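Local coordinates for centrosomal protein of 104 kDa (Homo sapiens, PDB 5LPH), which is required for ciliogenesis and for the structural integrity of the ciliary tip, and is represented here by its tubulin-interacting TOG domain, at residues Leu37-Ser42 / Ser93-Arg98; Val52-Cys57 / Arg63-Leu68; Arg99-Ile104 / Gln110-Leu115; Lys114-Ile119 / Ala161-Glu166. All blocks are in the same frame, centred on the assembly; numbering follows the deposited sequence. Where two conformers were deposited one is given.

Contact 1: residues Leu37-Ser42 / Ser93-Arg98; sequences LREASS and SVFLVR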
loop_
_atom_site.group_PDB
_atom_site.type_symbol
_atom_site.label_atom_id
_atom_site.label_comp_id
_atom_site.label_asym_id
_atom_site.label_seq_id
_atom_site.Cartn_x
_atom_site.Cartn_y
_atom_site.Cartn_z
ATOM N N LEU A 37 9.272 -20.763 -14.032
ATOM C CA LEU A 37 8.372 -21.387 -14.997
ATOM C C LEU A 37 7.069 -21.844 -14.338
ATOM O O LEU A 37 5.983 -21.592 -14.866
ATOM C CB LEU A 37 9.083 -22.583 -15.650
ATOM C CG LEU A 37 8.926 -22.910 -17.130
ATOM C CD1 LEU A 37 8.875 -21.668 -18.010
ATOM C CD2 LEU A 37 10.089 -23.812 -17.523
ATOM N N ARG A 38 7.182 -22.495 -13.181
ATOM C CA ARG A 38 6.003 -22.973 -12.433
ATOM C C ARG A 38 5.250 -21.818 -11.770
ATOM O O ARG A 38 4.014 -21.786 -11.770
ATOM C CB ARG A 38 6.403 -24.025 -11.386
ATOM C CG ARG A 38 7.170 -25.231 -11.939
ATOM C CD ARG A 38 6.375 -26.074 -12.940
ATOM N NE ARG A 38 7.241 -26.751 -13.912
ATOM C CZ ARG A 38 6.813 -27.490 -14.942
ATOM N NH1 ARG A 38 5.510 -27.686 -15.164
ATOM N NH2 ARG A 38 7.705 -28.047 -15.763
ATOM N N GLU A 39 6.016 -20.872 -11.236
ATOM C CA GLU A 39 5.502 -19.638 -10.635
ATOM C C GLU A 39 4.687 -18.802 -11.635
ATOM O O GLU A 39 3.568 -18.377 -11.330
ATOM C CB GLU A 39 6.692 -18.824 -10.107
ATOM C CG GLU A 39 6.381 -17.628 -9.228
ATOM C CD GLU A 39 7.652 -16.894 -8.818
ATOM O OE1 GLU A 39 7.980 -16.904 -7.615
ATOM O OE2 GLU A 39 8.342 -16.334 -9.697
ATOM N N ALA A 40 5.239 -18.603 -12.835
ATOM C CA ALA A 40 4.620 -17.772 -13.882
ATOM C C ALA A 40 3.842 -18.570 -14.943
ATOM O O ALA A 40 3.535 -18.036 -16.017
ATOM C CB ALA A 40 5.692 -16.928 -14.551
ATOM N N SER A 41 3.490 -19.817 -14.626
ATOM C CA SER A 41 2.876 -20.749 -15.584
ATOM C C SER A 41 1.673 -20.150 -16.318
ATOM O O SER A 41 1.591 -20.202 -17.546
ATOM C CB SER A 41 2.446 -22.031 -14.860
ATOM O OG SER A 41 1.965 -22.997 -15.774
ATOM N N SER A 42 0.758 -19.561 -15.558
ATOM C CA SER A 42 -0.469 -18.989 -16.122
ATOM C C SER A 42 -0.242 -17.710 -16.936
ATOM O O SER A 42 -0.875 -17.502 -17.980
ATOM C CB SER A 42 -1.481 -18.725 -15.014
ATOM O OG SER A 42 -2.759 -18.517 -15.589
ATOM N N SER A 93 -1.099 -9.532 -15.873
ATOM C CA SER A 93 -0.404 -8.254 -15.779
ATOM C C SER A 93 -0.149 -7.835 -14.334
ATOM O O SER A 93 0.936 -7.352 -14.013
ATOM C CB SER A 93 -1.175 -7.167 -16.525
ATOM O OG SER A 93 -1.278 -7.519 -17.890
ATOM N N VAL A 94 -1.137 -8.041 -13.469
ATOM C CA VAL A 94 -0.982 -7.768 -12.039
ATOM C C VAL A 94 0.094 -8.662 -11.411
ATOM O O VAL A 94 0.843 -8.207 -10.539
ATOM C CB VAL A 94 -2.337 -7.877 -11.293
ATOM C CG1 VAL A 94 -2.150 -7.886 -9.782
ATOM C CG2 VAL A 94 -3.239 -6.717 -11.689
ATOM N N PHE A 95 0.170 -9.918 -11.854
ATOM C CA PHE A 95 1.227 -10.842 -11.415
ATOM C C PHE A 95 2.635 -10.281 -11.709
ATOM O O PHE A 95 3.522 -10.353 -10.857
ATOM C CB PHE A 95 1.031 -12.237 -12.044
ATOM C CG PHE A 95 2.181 -13.184 -11.813
ATOM C CD1 PHE A 95 3.228 -13.262 -12.726
ATOM C CD2 PHE A 95 2.215 -14.001 -10.693
ATOM C CE1 PHE A 95 4.293 -14.124 -12.517
ATOM C CE2 PHE A 95 3.276 -14.873 -10.479
ATOM C CZ PHE A 95 4.317 -14.932 -11.395
ATOM N N LEU A 96 2.827 -9.728 -12.905
ATOM C CA LEU A 96 4.108 -9.117 -13.283
ATOM C C LEU A 96 4.373 -7.780 -12.579
ATOM O O LEU A 96 5.507 -7.519 -12.184
ATOM C CB LEU A 96 4.216 -8.954 -14.804
ATOM C CG LEU A 96 4.346 -10.242 -15.624
ATOM C CD1 LEU A 96 4.430 -9.896 -17.096
ATOM C CD2 LEU A 96 5.557 -11.072 -15.218
ATOM N N VAL A 97 3.340 -6.950 -12.419
ATOM C CA VAL A 97 3.453 -5.700 -11.651
ATOM C C VAL A 97 3.926 -5.972 -10.226
ATOM O O VAL A 97 4.838 -5.314 -9.731
ATOM C CB VAL A 97 2.118 -4.917 -11.642
ATOM C CG1 VAL A 97 2.053 -3.880 -10.519
ATOM C CG2 VAL A 97 1.912 -4.245 -12.990
ATOM N N ARG A 98 3.320 -6.967 -9.590
ATOM C CA ARG A 98 3.661 -7.353 -8.218
ATOM C C ARG A 98 5.153 -7.657 -8.020
ATOM O O ARG A 98 5.739 -7.261 -7.019
ATOM C CB ARG A 98 2.812 -8.561 -7.804
ATOM C CG ARG A 98 2.964 -9.014 -6.365
ATOM C CD ARG A 98 2.114 -10.242 -6.109
ATOM N NE ARG A 98 2.540 -10.960 -4.908
ATOM C CZ ARG A 98 2.107 -10.726 -3.669
ATOM N NH1 ARG A 98 1.215 -9.767 -3.412
ATOM N NH2 ARG A 98 2.570 -11.465 -2.665
#

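Contact 2: residues Val52-Cys57 / Arg63-Leu68; sequences VAEAYC and REDALL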
loop_
_atom_site.group_PDB
_atom_site.type_symbol
_atom_site.label_atom_id
_atom_site.label_comp_id
_atom_site.label_asym_id
_atom_site.label_seq_id
_atom_site.Cartn_x
_atom_site.Cartn_y
_atom_site.Cartn_z
ATOM N N VAL A 52 7.153 -12.690 -20.753
ATOM C CA VAL A 52 7.427 -13.125 -19.370
ATOM C C VAL A 52 8.936 -13.274 -19.135
ATOM O O VAL A 52 9.438 -12.880 -18.082
ATOM C CB VAL A 52 6.679 -14.427 -19.000
ATOM C CG1 VAL A 52 7.096 -14.942 -17.630
ATOM C CG2 VAL A 52 5.176 -14.190 -19.015
ATOM N N ALA A 53 9.644 -13.835 -20.114
ATOM C CA ALA A 53 11.102 -13.985 -20.047
ATOM C C ALA A 53 11.815 -12.631 -19.935
ATOM O O ALA A 53 12.724 -12.487 -19.131
ATOM C CB ALA A 53 11.616 -14.752 -21.260
ATOM N N GLU A 54 11.396 -11.660 -20.748
ATOM C CA GLU A 54 11.860 -10.269 -20.636
ATOM C C GLU A 54 11.723 -9.727 -19.206
ATOM O O GLU A 54 12.683 -9.199 -18.636
ATOM C CB GLU A 54 11.057 -9.343 -21.548
ATOM C CG GLU A 54 11.537 -9.182 -22.975
ATOM C CD GLU A 54 10.888 -7.964 -23.616
ATOM O OE1 GLU A 54 9.667 -8.028 -23.874
ATOM O OE2 GLU A 54 11.585 -6.940 -23.827
ATOM N N ALA A 55 10.520 -9.871 -18.645
ATOM C CA ALA A 55 10.204 -9.387 -17.294
ATOM C C ALA A 55 11.038 -10.025 -16.189
ATOM O O ALA A 55 11.305 -9.379 -15.182
ATOM C CB ALA A 55 8.720 -9.578 -16.998
ATOM N N TYR A 56 11.440 -11.282 -16.379
ATOM C CA TYR A 56 12.230 -12.032 -15.386
ATOM C C TYR A 56 13.751 -11.913 -15.521
ATOM O O TYR A 56 14.475 -12.312 -14.605
ATOM C CB TYR A 56 11.868 -13.525 -15.436
ATOM C CG TYR A 56 10.749 -13.922 -14.499
ATOM C CD1 TYR A 56 9.419 -13.667 -14.824
ATOM C CD2 TYR A 56 11.017 -14.572 -13.301
ATOM C CE1 TYR A 56 8.390 -14.033 -13.975
ATOM C CE2 TYR A 56 9.991 -14.945 -12.441
ATOM C CZ TYR A 56 8.679 -14.667 -12.785
ATOM O OH TYR A 56 7.647 -15.021 -11.959
ATOM N N CYS A 57 14.246 -11.395 -16.641
ATOM C CA CYS A 57 15.681 -11.489 -16.939
ATOM C C CYS A 57 16.520 -10.436 -16.203
ATOM O O CYS A 57 15.989 -9.500 -15.594
ATOM C CB CYS A 57 15.919 -11.421 -18.446
ATOM S SG CYS A 57 15.847 -9.773 -19.143
ATOM N N ARG A 63 13.478 -5.649 -18.675
ATOM C CA ARG A 63 12.409 -5.665 -17.670
ATOM C C ARG A 63 11.512 -4.440 -17.810
ATOM O O ARG A 63 10.285 -4.564 -17.751
ATOM C CB ARG A 63 12.965 -5.761 -16.253
ATOM C CG ARG A 63 13.671 -7.076 -15.971
ATOM C CD ARG A 63 13.795 -7.344 -14.482
ATOM N NE ARG A 63 14.537 -6.312 -13.767
ATOM C CZ ARG A 63 15.869 -6.206 -13.695
ATOM N NH1 ARG A 63 16.685 -7.037 -14.346
ATOM N NH2 ARG A 63 16.397 -5.218 -12.977
ATOM N N GLU A 64 12.120 -3.276 -18.048
ATOM C CA GLU A 64 11.365 -2.043 -18.275
ATOM C C GLU A 64 10.537 -2.120 -19.555
ATOM O O GLU A 64 9.363 -1.752 -19.554
ATOM C CB GLU A 64 12.288 -0.821 -18.347
ATOM C CG GLU A 64 11.536 0.500 -18.199
ATOM C CD GLU A 64 12.228 1.707 -18.818
ATOM O OE1 GLU A 64 13.111 1.557 -19.690
ATOM O OE2 GLU A 64 11.855 2.836 -18.435
ATOM N N ASP A 65 11.161 -2.581 -20.636
ATOM C CA ASP A 65 10.502 -2.700 -21.940
ATOM C C ASP A 65 9.286 -3.636 -21.914
ATOM O O ASP A 65 8.277 -3.351 -22.553
ATOM C CB ASP A 65 11.498 -3.187 -22.999
ATOM C CG ASP A 65 10.914 -3.178 -24.396
ATOM O OD1 ASP A 65 10.657 -2.071 -24.916
ATOM O OD2 ASP A 65 10.714 -4.274 -24.966
ATOM N N ALA A 66 9.394 -4.741 -21.180
ATOM C CA ALA A 66 8.278 -5.667 -21.002
ATOM C C ALA A 66 7.056 -4.968 -20.404
ATOM O O ALA A 66 5.944 -5.143 -20.895
ATOM C CB ALA A 66 8.688 -6.834 -20.125
ATOM N N LEU A 67 7.278 -4.173 -19.356
ATOM C CA LEU A 67 6.195 -3.452 -18.683
ATOM C C LEU A 67 5.580 -2.373 -19.562
ATOM O O LEU A 67 4.364 -2.220 -19.580
ATOM C CB LEU A 67 6.666 -2.872 -17.346
ATOM C CG LEU A 67 7.013 -3.957 -16.323
ATOM C CD1 LEU A 67 7.859 -3.401 -15.189
ATOM C CD2 LEU A 67 5.762 -4.605 -15.765
ATOM N N LEU A 68 6.414 -1.635 -20.292
ATOM C CA LEU A 68 5.921 -0.626 -21.241
ATOM C C LEU A 68 5.210 -1.262 -22.443
ATOM O O LEU A 68 4.230 -0.716 -22.930
ATOM C CB LEU A 68 7.054 0.296 -21.716
ATOM C CG LEU A 68 7.810 1.117 -20.653
ATOM C CD1 LEU A 68 8.928 1.930 -21.298
ATOM C CD2 LEU A 68 6.883 2.021 -19.848
#

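Contact 3: residues Arg99-Ile104 / Gln110-Leu115; sequences RAIKDI and QASLKL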
loop_
_atom_site.group_PDB
_atom_site.type_symbol
_atom_site.label_atom_id
_atom_site.label_comp_id
_atom_site.label_asym_id
_atom_site.label_seq_id
_atom_site.Cartn_x
_atom_site.Cartn_y
_atom_site.Cartn_z
ATOM N N ARG A 99 5.756 -8.373 -8.960
ATOM C CA ARG A 99 7.181 -8.704 -8.856
ATOM C C ARG A 99 8.063 -7.487 -9.205
ATOM O O ARG A 99 9.051 -7.222 -8.516
ATOM C CB ARG A 99 7.497 -9.991 -9.623
ATOM C CG ARG A 99 7.446 -9.953 -11.132
ATOM C CD ARG A 99 7.999 -11.241 -11.721
ATOM N NE ARG A 99 9.465 -11.239 -11.856
ATOM C CZ ARG A 99 10.340 -11.892 -11.078
ATOM N NH1 ARG A 99 9.958 -12.653 -10.051
ATOM N NH2 ARG A 99 11.642 -11.788 -11.347
ATOM N N ALA A 100 7.641 -6.700 -10.193
ATOM C CA ALA A 100 8.360 -5.485 -10.589
ATOM C C ALA A 100 8.342 -4.354 -9.547
ATOM O O ALA A 100 9.226 -3.495 -9.566
ATOM C CB ALA A 100 7.836 -4.970 -11.918
ATOM N N ILE A 101 7.359 -4.351 -8.644
ATOM C CA ILE A 101 7.369 -3.434 -7.496
ATOM C C ILE A 101 8.573 -3.691 -6.573
ATOM O O ILE A 101 9.049 -2.766 -5.916
ATOM C CB ILE A 101 6.023 -3.466 -6.722
ATOM C CG1 ILE A 101 4.934 -2.780 -7.556
ATOM C CG2 ILE A 101 6.125 -2.749 -5.383
ATOM C CD1 ILE A 101 3.515 -3.095 -7.120
ATOM N N LYS A 102 9.069 -4.927 -6.535
ATOM C CA LYS A 102 10.295 -5.262 -5.792
ATOM C C LYS A 102 11.605 -5.090 -6.597
ATOM O O LYS A 102 12.648 -5.572 -6.158
ATOM C CB LYS A 102 10.207 -6.701 -5.245
ATOM C CG LYS A 102 9.289 -6.866 -4.042
ATOM C CD LYS A 102 9.035 -8.334 -3.707
ATOM C CE LYS A 102 7.974 -8.947 -4.617
ATOM N NZ LYS A 102 7.570 -10.326 -4.215
ATOM N N ASP A 103 11.581 -4.407 -7.744
ATOM C CA ASP A 103 12.765 -4.374 -8.616
ATOM C C ASP A 103 13.923 -3.585 -8.000
ATOM O O ASP A 103 13.708 -2.602 -7.296
ATOM C CB ASP A 103 12.451 -3.811 -10.011
ATOM C CG ASP A 103 13.420 -4.318 -11.071
ATOM O OD1 ASP A 103 13.176 -5.424 -11.606
ATOM O OD2 ASP A 103 14.427 -3.629 -11.365
ATOM N N ILE A 104 15.143 -4.037 -8.282
ATOM C CA ILE A 104 16.371 -3.392 -7.788
ATOM C C ILE A 104 16.801 -2.150 -8.595
ATOM O O ILE A 104 17.773 -1.492 -8.227
ATOM C CB ILE A 104 17.545 -4.407 -7.683
ATOM C CG1 ILE A 104 17.937 -4.986 -9.059
ATOM C CG2 ILE A 104 17.172 -5.537 -6.729
ATOM C CD1 ILE A 104 19.157 -5.890 -9.033
ATOM N N GLN A 110 9.362 2.254 -11.270
ATOM C CA GLN A 110 8.500 3.349 -11.742
ATOM C C GLN A 110 7.561 2.956 -12.890
ATOM O O GLN A 110 6.398 3.373 -12.916
ATOM C CB GLN A 110 9.346 4.563 -12.149
ATOM C CG GLN A 110 9.669 5.488 -10.977
ATOM C CD GLN A 110 10.910 6.346 -11.176
ATOM O OE1 GLN A 110 11.604 6.701 -10.211
ATOM N NE2 GLN A 110 11.202 6.682 -12.424
ATOM N N ALA A 111 8.066 2.160 -13.830
ATOM C CA ALA A 111 7.247 1.645 -14.932
ATOM C C ALA A 111 6.125 0.732 -14.433
ATOM O O ALA A 111 5.044 0.729 -15.007
ATOM C CB ALA A 111 8.109 0.913 -15.957
ATOM N N SER A 112 6.382 -0.034 -13.371
ATOM C CA SER A 112 5.352 -0.893 -12.776
ATOM C C SER A 112 4.208 -0.077 -12.148
ATOM O O SER A 112 3.051 -0.483 -12.234
ATOM C CB SER A 112 5.949 -1.855 -11.743
ATOM O OG SER A 112 6.158 -1.224 -10.488
ATOM N N LEU A 113 4.533 1.069 -11.547
ATOM C CA LEU A 113 3.513 1.961 -10.977
ATOM C C LEU A 113 2.658 2.620 -12.062
ATOM O O LEU A 113 1.446 2.736 -11.915
ATOM C CB LEU A 113 4.147 3.027 -10.070
ATOM C CG LEU A 113 4.946 2.531 -8.859
ATOM C CD1 LEU A 113 5.403 3.702 -8.006
ATOM C CD2 LEU A 113 4.146 1.553 -8.016
ATOM N N LYS A 114 3.295 3.035 -13.151
ATOM C CA LYS A 114 2.597 3.576 -14.320
ATOM C C LYS A 114 1.614 2.549 -14.907
ATOM O O LYS A 114 0.470 2.882 -15.216
ATOM C CB LYS A 114 3.628 4.006 -15.368
ATOM C CG LYS A 114 3.071 4.554 -16.671
ATOM C CD LYS A 114 4.195 4.798 -17.671
ATOM C CE LYS A 114 3.661 5.092 -19.067
ATOM N NZ LYS A 114 3.030 6.437 -19.141
ATOM N N LEU A 115 2.068 1.307 -15.050
ATOM C CA LEU A 115 1.218 0.208 -15.513
ATOM C C LEU A 115 0.055 -0.047 -14.541
ATOM O O LEU A 115 -1.085 -0.210 -14.967
ATOM C CB LEU A 115 2.051 -1.070 -15.688
ATOM C CG LEU A 115 1.341 -2.363 -16.104
ATOM C CD1 LEU A 115 0.542 -2.167 -17.377
ATOM C CD2 LEU A 115 2.343 -3.493 -16.289
#

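Contact 4: residues Lys114-Ile119 / Ala161-Glu166; sequences KLLKMI and ANFIQE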
loop_
_atom_site.group_PDB
_atom_site.type_symbol
_atom_site.label_atom_id
_atom_site.label_comp_id
_atom_site.label_asym_id
_atom_site.label_seq_id
_atom_site.Cartn_x
_atom_site.Cartn_y
_atom_site.Cartn_z
ATOM N N LYS A 114 3.295 3.035 -13.151
ATOM C CA LYS A 114 2.597 3.576 -14.320
ATOM C C LYS A 114 1.614 2.549 -14.907
ATOM O O LYS A 114 0.470 2.882 -15.216
ATOM C CB LYS A 114 3.628 4.006 -15.368
ATOM C CG LYS A 114 3.071 4.554 -16.671
ATOM C CD LYS A 114 4.195 4.798 -17.671
ATOM C CE LYS A 114 3.661 5.092 -19.067
ATOM N NZ LYS A 114 3.030 6.437 -19.141
ATOM N N LEU A 115 2.068 1.307 -15.050
ATOM C CA LEU A 115 1.218 0.208 -15.513
ATOM C C LEU A 115 0.055 -0.047 -14.541
ATOM O O LEU A 115 -1.085 -0.210 -14.967
ATOM C CB LEU A 115 2.051 -1.070 -15.688
ATOM C CG LEU A 115 1.341 -2.363 -16.104
ATOM C CD1 LEU A 115 0.542 -2.167 -17.377
ATOM C CD2 LEU A 115 2.343 -3.493 -16.289
ATOM N N LEU A 116 0.356 -0.088 -13.246
ATOM C CA LEU A 116 -0.654 -0.341 -12.216
ATOM C C LEU A 116 -1.729 0.733 -12.233
ATOM O O LEU A 116 -2.918 0.415 -12.213
ATOM C CB LEU A 116 -0.011 -0.417 -10.824
ATOM C CG LEU A 116 -0.905 -0.805 -9.640
ATOM C CD1 LEU A 116 -1.731 -2.053 -9.915
ATOM C CD2 LEU A 116 -0.059 -0.994 -8.388
ATOM N N LYS A 117 -1.305 1.992 -12.295
ATOM C CA LYS A 117 -2.233 3.117 -12.380
ATOM C C LYS A 117 -3.129 3.042 -13.626
ATOM O O LYS A 117 -4.328 3.300 -13.538
ATOM C CB LYS A 117 -1.488 4.457 -12.325
ATOM C CG LYS A 117 -2.385 5.667 -12.546
ATOM C CD LYS A 117 -1.752 6.963 -12.077
ATOM C CE LYS A 117 -2.635 8.143 -12.456
ATOM N NZ LYS A 117 -2.013 9.445 -12.105
HETATM N N MSE A 118 -2.554 2.676 -14.769
HETATM C CA MSE A 118 -3.325 2.544 -16.016
HETATM C C MSE A 118 -4.364 1.453 -15.898
HETATM O O MSE A 118 -5.476 1.603 -16.389
HETATM C CB MSE A 118 -2.402 2.274 -17.208
HETATM C CG MSE A 118 -3.176 2.104 -18.526
HETATM SE SE MSE A 118 -3.621 0.193 -18.765
HETATM C CE MSE A 118 -1.758 -0.222 -19.211
ATOM N N ILE A 119 -4.008 0.332 -15.267
ATOM C CA ILE A 119 -4.943 -0.792 -15.094
ATOM C C ILE A 119 -6.154 -0.392 -14.236
ATOM O O ILE A 119 -7.296 -0.662 -14.610
ATOM C CB ILE A 119 -4.246 -2.044 -14.496
ATOM C CG1 ILE A 119 -3.275 -2.649 -15.515
ATOM C CG2 ILE A 119 -5.265 -3.111 -14.104
ATOM C CD1 ILE A 119 -2.232 -3.561 -14.909
ATOM N N ALA A 161 5.154 5.777 -1.057
ATOM C CA ALA A 161 4.124 6.347 -0.182
ATOM C C ALA A 161 3.161 7.255 -0.941
ATOM O O ALA A 161 1.943 7.144 -0.778
ATOM C CB ALA A 161 4.750 7.098 0.983
ATOM N N ASN A 162 3.692 8.140 -1.777
ATOM C CA ASN A 162 2.840 9.000 -2.610
ATOM C C ASN A 162 1.900 8.198 -3.524
ATOM O O ASN A 162 0.740 8.585 -3.693
ATOM C CB ASN A 162 3.679 9.976 -3.449
ATOM C CG ASN A 162 4.259 11.122 -2.626
ATOM O OD1 ASN A 162 3.825 11.402 -1.507
ATOM N ND2 ASN A 162 5.236 11.811 -3.200
ATOM N N PHE A 163 2.383 7.087 -4.095
ATOM C CA PHE A 163 1.530 6.245 -4.949
ATOM C C PHE A 163 0.386 5.591 -4.166
ATOM O O PHE A 163 -0.727 5.497 -4.677
ATOM C CB PHE A 163 2.327 5.160 -5.687
ATOM C CG PHE A 163 1.517 4.431 -6.744
ATOM C CD1 PHE A 163 1.387 4.944 -8.033
ATOM C CD2 PHE A 163 0.852 3.252 -6.438
ATOM C CE1 PHE A 163 0.628 4.279 -8.993
ATOM C CE2 PHE A 163 0.094 2.583 -7.392
ATOM C CZ PHE A 163 -0.025 3.095 -8.671
ATOM N N ILE A 164 0.668 5.139 -2.945
ATOM C CA ILE A 164 -0.344 4.525 -2.074
ATOM C C ILE A 164 -1.443 5.544 -1.740
ATOM O O ILE A 164 -2.636 5.235 -1.807
ATOM C CB ILE A 164 0.287 3.953 -0.781
ATOM C CG1 ILE A 164 1.216 2.781 -1.123
ATOM C CG2 ILE A 164 -0.793 3.491 0.201
ATOM C CD1 ILE A 164 2.037 2.246 0.032
ATOM N N GLN A 165 -1.018 6.760 -1.413
ATOM C CA GLN A 165 -1.919 7.892 -1.162
ATOM C C GLN A 165 -2.761 8.237 -2.402
ATOM O O GLN A 165 -3.964 8.469 -2.296
ATOM C CB GLN A 165 -1.097 9.082 -0.673
ATOM C CG GLN A 165 -1.757 10.040 0.305
ATOM C CD GLN A 165 -0.801 11.138 0.747
ATOM O OE1 GLN A 165 0.375 10.875 1.038
ATOM N NE2 GLN A 165 -1.295 12.368 0.812
ATOM N N GLU A 166 -2.125 8.218 -3.572
ATOM C CA GLU A 166 -2.793 8.443 -4.858
ATOM C C GLU A 166 -3.885 7.396 -5.139
ATOM O O GLU A 166 -4.991 7.753 -5.551
ATOM C CB GLU A 166 -1.754 8.434 -5.987
ATOM C CG GLU A 166 -2.145 9.205 -7.233
ATOM C CD GLU A 166 -1.052 9.204 -8.291
ATOM O OE1 GLU A 166 0.154 9.209 -7.931
ATOM O OE2 GLU A 166 -1.403 9.198 -9.493
#

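Contact 1: residues Leu37-Ser42 / Ser93-Arg98
Glu39 meets Phe95 with its backbone and the root of its side chain rather than with its charge. The carbonyl oxygen Glu39 O lies 3.5 Å from CZ of Phe95, and Glu39 CG rests 4.0 Å from Phe95 CZ. Beyond CG the glutamate chain is extended and crosses the phenylalanine at about a right angle, with carboxylate and ring planes 65° apart; its OE2 is hydrogen-bonded to Tyr56 OH, which helps to hold the carboxylate on that side. Ala40 comes next, at the joint where helix 34-39 ends and helix 41-47 begins. Its methyl group touches the far end of the same ring, Ala40 CB standing 3.7 Å from Phe95 CE1, while Ala40 CA is 3.8 Å from Phe95 CZ. On the facing helix CG of Phe95 is anti to the backbone N (chi1 171°), which carries the ring straight out to this joint, so that only its outer atoms CE1, CZ and CE2 do the touching. A serine in place of Phe95 would probably take away the ring that covers the Ala40 methyl and leave a gap at the joint. Val52 and Tyr56 of helix 49-56 pack on Ala40 as well. One aromatic side chain thus reaches a bend between two short helices, packing that ties the N-terminal end of an all-helical TOG domain to helix 83-100.

Contact 2: residues Val52-Cys57 / Arg63-Leu68
The turn joining helices 49-56 and 60-76 into a helical hairpin is fastened by Arg63, which reaches back to the end of the first helix. Its NH1 donates to the carbonyl oxygen of Cys57, the first residue beyond that helix; Arg63 NH1 and Cys57 O are 2.8 Å apart, with an N-H...O angle of 160°. The oxygen accepts on a lone pair in its carbonyl plane and lies close to the guanidinium plane. CG and CD run past the carbonyls, Arg63 CD lying 3.3 Å from Ala55 O, and the bend at chi3 (-59°) then turns the guanidinium so that NH1 faces Cys57 O. Because Arg63 NE forms a salt bridge with Asp103, a leucine in its place would probably leave the Cys57 carbonyl without this donor and Asp103 without its charged partner. Farther along, the methyl of Ala66 packs close, 3.7 Å from Glu54 CB, and the two small alanines meet with Ala66 CB 4.2 Å from Ala55 CB. The outer edge is less favourable. Glu54 OE2 and Asp65 OD2, both acceptors, approach to 3.0 Å with their carboxylates turned well apart, and this like-charge pair may raise the ionisation point of one of them. The short segment axes come within 7.6 Å and run at 136°, an obliquely packed alpha-helical hairpin of the kind that builds HEAT-repeat TOG domains.

Contact 3: residues Arg99-Ile104 / Gln110-Leu115
Apolar contact between small groups brings Ala100 and Ser112 together. The methyl carbon Ala100 CB stands 3.6 Å from Ser112 CB, each bond from CA pointing at the opposite segment, and the two CA atoms are 5.9 Å apart. Such closeness depends on alanine ending at CB and serine adding no more than a hydroxyl. A looser apolar touch lies beside it, where Ile101 CG1 comes to 4.4 Å from Leu113 CD2. The isoleucine also belongs to a wider core, since it packs on Val144 and Leu145 of helix 131-147, and Leu113 reaches Leu145 too.

The polar component is a hydroxyl held within its own helix. Ser112 OG sits between the backbone N and the carbonyl carbon (chi1 80°), a position from which it hydrogen-bonds to the carbonyl oxygen of Phe109, one turn back. Its buried oxygen is therefore satisfied at home, and it can lie against a hydrocarbon neighbour: Ser112 OG is 3.5 Å from Ile101 CG1.

In fold terms this is the connection from helix 83-100 to helix 106-126 in an alpha-solenoid of the HEAT type, and a type I beta turn from Ala100 to Asp103 begins the connection.

Backbone bonds give that connection its shape. Asp103 N donates to Ala100 O at 3.1 Å, and Lys102 N to Arg99 O at 3.0 Å. Past the turn Asp103 OD2 accepts a hydrogen bond from Val105 N and OD1 forms a salt bridge with Arg63, while Arg148 NH1 is hydrogen-bonded to Ile101 O.

Contact 4: residues Lys114-Ile119 / Ala161-Glu166
Phe163 fills the tightly packed part of the contact, its ring reaching across to Leu116 and Lys117. The nearest leucine branch is CD2, with Leu116 CD2 3.7 Å from Phe163 CE2; the two side chains cross at a slant. On the other side of CZ, Lys117 CB lies 4.0 Å from Phe163 CE1, at the ring edge and near its plane, and the backbone nitrogen Lys117 N approaches the same edge, 4.0 Å from Phe163 CZ. With chi1 at -170° the ring points away from its own backbone N and out across the gap. It needs that reach: the axes of the two short segments are 11.9 Å apart at their closest. Thr141 of helix 131-147 and Val97 of helix 83-100 pack on Leu116, and Leu145 on Phe163, so this side of the contact belongs to the buried interior.

The segments run parallel, with an angle of only 1° between them, consistent with the side-by-side helices of a HEAT-type alpha-solenoid; residues 161-166 lie in HEAT 1.

Toward solvent the packing gives way to a single charged link between two partly exposed side chains. Lys117 NZ makes a salt bridge and hydrogen bond with Glu166 OE2 at 2.7 Å, coming nearly end-on to the C-O bond of the carboxylate. Both chains are extended beyond CG and meet at about a right angle, and CD and CE of the lysine also lie beside that oxygen, Lys117 CE being 3.4 Å from Glu166 OE2.

From the N terminus, the chain first enters contact 1 at residues 37-42, and before that contact is completed by residues 93-98 it folds back on itself in contact 2, whose short loop lies wholly within the longer one. Contact 3 follows in series, closing the turn from helix 83-100 to helix 106-126. Contact 4 starts on Lys114 and Leu115, where contact 3 ends, and spans some forty residues to helix 154-169; apart from that shared stretch none of the loops cross. Between them, Tyr56 joins contacts 1 and 2, Arg63 and Asp103 join contacts 2 and 3, and Leu67 packs on Leu115, tying helix 60-76 to helix 106-126, from which contact 4 reaches HEAT 1.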